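Local coordinates for SusD family protein (Bacteroides uniformis, PDB 7KV1), which probably binds beta-glucan at the cell surface as a SusD-family glycan-binding protein of a human gut bacterium, at residues A[404-407]-A[408-412]. Numbering follows the deposited sequence.
With NCO (cobalt hexammine(III)), chain C; EDO (1,2-ethanediol), chain D.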
ATOM      1  N   ARG A 404      -6.137   5.680   1.594  1.00 21.51           N
ATOM      2  CA  ARG A 404      -5.084   6.381   2.369  1.00 22.69           C
ATOM      3  C   ARG A 404      -3.801   5.580   2.141  1.00 22.98           C
ATOM      4  O   ARG A 404      -3.743   4.416   2.579  1.00 22.80           O
ATOM      5  CB  ARG A 404      -5.428   6.501   3.862  1.00 22.21           C
ATOM      6  CG  ARG A 404      -6.489   7.532   4.223  1.00 22.68           C
ATOM      7  CD  ARG A 404      -7.874   7.327   3.628  1.00 22.61           C
ATOM      8  NE  ARG A 404      -8.838   8.186   4.328  1.00 21.36           N
ATOM      9  CZ  ARG A 404     -10.138   8.239   4.088  1.00 23.19           C
ATOM     10  NH1 ARG A 404     -10.682   7.510   3.119  1.00 23.71           N
ATOM     11  NH2 ARG A 404     -10.897   9.065   4.788  1.00 21.49           N
ATOM     12  N   TYR A 405      -2.836   6.142   1.420  1.00 22.00           N
ATOM     13  CA  TYR A 405      -1.641   5.374   0.972  1.00 20.49           C
ATOM     14  C   TYR A 405      -0.481   5.597   1.934  1.00 19.26           C
ATOM     15  O   TYR A 405       0.096   4.594   2.391  1.00 20.10           O
ATOM     16  CB  TYR A 405      -1.233   5.713  -0.466  1.00 21.04           C
ATOM     17  CG  TYR A 405      -0.423   4.607  -1.100  1.00 19.25           C
ATOM     18  CD1 TYR A 405       0.925   4.418  -0.794  1.00 16.78           C
ATOM     19  CD2 TYR A 405      -1.033   3.705  -1.941  1.00 19.48           C
ATOM     20  CE1 TYR A 405       1.649   3.371  -1.344  1.00 17.07           C
ATOM     21  CE2 TYR A 405      -0.325   2.647  -2.491  1.00 19.03           C
ATOM     22  CZ  TYR A 405       1.019   2.480  -2.201  1.00 20.03           C
ATOM     23  OH  TYR A 405       1.674   1.434  -2.801  1.00 18.59           O
ATOM     24  N   TYR A 406      -0.189   6.861   2.244  1.00 20.81           N
ATOM     25  CA  TYR A 406       0.881   7.286   3.177  1.00 18.92           C
ATOM     26  C   TYR A 406       0.270   8.210   4.219  1.00 19.05           C
ATOM     27  O   TYR A 406      -0.296   9.208   3.815  1.00 18.90           O
ATOM     28  CB  TYR A 406       2.015   8.004   2.444  1.00 19.91           C
ATOM     29  CG  TYR A 406       2.856   7.077   1.613  1.00 19.81           C
ATOM     30  CD1 TYR A 406       3.356   5.907   2.168  1.00 20.40           C
ATOM     31  CD2 TYR A 406       3.106   7.340   0.277  1.00 17.85           C
ATOM     32  CE1 TYR A 406       4.089   5.014   1.398  1.00 20.47           C
ATOM     33  CE2 TYR A 406       3.861   6.466  -0.492  1.00 20.51           C
ATOM     34  CZ  TYR A 406       4.344   5.289   0.067  1.00 18.32           C
ATOM     35  OH  TYR A 406       5.042   4.386  -0.681  1.00 19.71           O
ATOM     36  N   ARG A 407       0.408   7.869   5.497  1.00 16.81           N
ATOM     37  CA  ARG A 407      -0.007   8.715   6.644  1.00 18.54           C
ATOM     38  C   ARG A 407       1.231   9.125   7.459  1.00 18.63           C
ATOM     39  O   ARG A 407       2.194   8.362   7.557  1.00 16.60           O
ATOM     40  CB  ARG A 407      -0.965   7.941   7.555  1.00 18.61           C
ATOM     41  CG  ARG A 407      -2.219   7.479   6.842  1.00 18.24           C
ATOM     42  CD  ARG A 407      -3.246   7.054   7.841  1.00 17.79           C
ATOM     43  NE  ARG A 407      -3.128   5.723   8.394  1.00 18.91           N
ATOM     44  CZ  ARG A 407      -2.855   5.424   9.668  1.00 17.81           C
ATOM     45  NH1 ARG A 407      -2.514   6.363  10.531  1.00 18.53           N
ATOM     46  NH2 ARG A 407      -2.912   4.159  10.069  1.00 18.25           N
ATOM     47  N   TYR A 408       1.152  10.252   8.128  1.00 18.37           N
ATOM     48  CA  TYR A 408       2.239  10.746   9.000  1.00 19.77           C
ATOM     49  C   TYR A 408       2.500   9.765  10.168  1.00 18.82           C
ATOM     50  O   TYR A 408       3.626   9.822  10.688  1.00 19.85           O
ATOM     51  CB  TYR A 408       1.910  12.171   9.448  1.00 20.77           C
ATOM     52  CG  TYR A 408       2.895  12.824  10.379  1.00 19.97           C
ATOM     53  CD1 TYR A 408       4.137  13.260   9.934  1.00 19.82           C
ATOM     54  CD2 TYR A 408       2.586  13.005  11.713  1.00 21.98           C
ATOM     55  CE1 TYR A 408       5.026  13.878  10.798  1.00 20.43           C
ATOM     56  CE2 TYR A 408       3.453  13.648  12.583  1.00 20.88           C
ATOM     57  CZ  TYR A 408       4.687  14.057  12.130  1.00 22.47           C
ATOM     58  OH  TYR A 408       5.547  14.673  12.983  1.00 21.37           O
ATOM     59  N   ALA A 409       1.557   8.898  10.567  1.00 18.11           N
ATOM     60  CA  ALA A 409       1.845   7.819  11.551  1.00 18.60           C
ATOM     61  C   ALA A 409       3.010   6.963  11.030  1.00 17.90           C
ATOM     62  O   ALA A 409       3.932   6.641  11.802  1.00 17.21           O
ATOM     63  CB  ALA A 409       0.624   6.979  11.866  1.00 17.78           C
ATOM     64  N   GLU A 410       3.027   6.688   9.724  1.00 18.26           N
ATOM     65  CA  GLU A 410       4.091   5.886   9.091  1.00 17.16           C
ATOM     66  C   GLU A 410       5.412   6.673   9.027  1.00 18.88           C
ATOM     67  O   GLU A 410       6.483   6.060   9.185  1.00 16.97           O
ATOM     68  CB  GLU A 410       3.605   5.367   7.734  1.00 19.41           C
ATOM     69  CG  GLU A 410       4.517   4.321   7.182  1.00 20.16           C
ATOM     70  CD  GLU A 410       4.147   3.674   5.864  1.00 22.18           C
ATOM     71  OE1 GLU A 410       3.146   4.075   5.222  1.00 22.34           O
ATOM     72  OE2 GLU A 410       4.826   2.683   5.546  1.00 23.65           O
ATOM     73  N   THR A 411       5.368   7.989   8.820  1.00 19.91           N
ATOM     74  CA  THR A 411       6.564   8.868   8.950  1.00 19.72           C
ATOM     75  C   THR A 411       7.203   8.640  10.328  1.00 18.76           C
ATOM     76  O   THR A 411       8.423   8.381  10.387  1.00 17.82           O
ATOM     77  CB  THR A 411       6.203  10.337   8.705  1.00 20.33           C
ATOM     78  OG1 THR A 411       5.394  10.458   7.525  1.00 18.25           O
ATOM     79  CG2 THR A 411       7.447  11.190   8.619  1.00 21.64           C
ATOM     80  N   LEU A 412       6.412   8.696  11.406  1.00 17.03           N
ATOM     81  CA  LEU A 412       6.957   8.620  12.787  1.00 16.87           C
ATOM     82  C   LEU A 412       7.538   7.221  12.997  1.00 18.21           C
ATOM     83  O   LEU A 412       8.677   7.126  13.495  1.00 17.38           O
ATOM     84  CB  LEU A 412       5.858   8.948  13.807  1.00 16.87           C
ATOM     85  CG  LEU A 412       5.411  10.412  13.860  1.00 20.24           C
ATOM     86  CD1 LEU A 412       4.089  10.523  14.593  1.00 21.90           C
ATOM     87  CD2 LEU A 412       6.451  11.322  14.526  1.00 19.84           C
TER
HETATM   88 CO   NCO C 601       4.996  18.745  14.112  1.00 23.12          CO
HETATM   89  N1  NCO C 601       3.925  20.081  13.064  1.00 22.87           N
HETATM   90  N2  NCO C 601       6.218  17.483  15.058  1.00 24.53           N
HETATM   91  N3  NCO C 601       4.617  19.700  15.904  1.00 25.49           N
HETATM   92  N4  NCO C 601       6.593  19.867  13.835  1.00 22.68           N
HETATM   93  N5  NCO C 601       5.398  17.754  12.374  1.00 22.10           N
HETATM   94  N6  NCO C 601       3.402  17.618  14.427  1.00 24.55           N
HETATM   95  C1  EDO D 602       4.178  -1.445  -3.300  1.00 27.41           C
HETATM   96  O1  EDO D 602       3.298  -0.956  -4.300  1.00 27.28           O
HETATM   97  C2  EDO D 602       3.745  -1.088  -1.929  1.00 28.52           C
HETATM   98  O2  EDO D 602       3.727   0.324  -1.723  1.00 27.09           O
HETATM   99  O   HOH W   1       0.817   5.138   5.849  1.00 16.83           O
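At the junction where strand 403-407 passes without a break into helix 408-420, inside the SusD-family fold, R407 takes the N-cap position and its carbonyl meets the first turn. R407 O accepts E410 N at 2.9 Å, the donor standing 48° out of the carbonyl plane, and T411 N only weakly at 3.4 Å. E410 then reaches back beside the strand: with CG anti to the backbone N (chi1 -168°) and the chain extended beyond it, OE1 arrives at the edge of the Y406 ring, 3.6 Å from CD1, carboxylate and ring planes 48° apart. One water ties the same oxygen to the strand, giving a hydrogen to E410 OE1 at 2.6 Å and accepting from R407 N at 2.8 Å. CD1 of Y405 sits over one face of the Y406 ring, above its centre, 3.5 Å from the plane; the two tyrosines form a classic beta bulge opposite W288. The R407 chain bends at chi3 and brings NH1 within 3.5 Å of A409 CB, while salt bridges run from NH1 to E285 and E461 and from NH2 to E465. On the helix, Y408 OH accepts from N5 of the cobalt hexammine at 3.1 Å. E410 in turn pairs through OE1 with K467 and through OE2 with R458, so opposite charges probably keep both it and R407 ionised in this buried setting, while water bridge and ring-edge contact link the first helical turn to the strand.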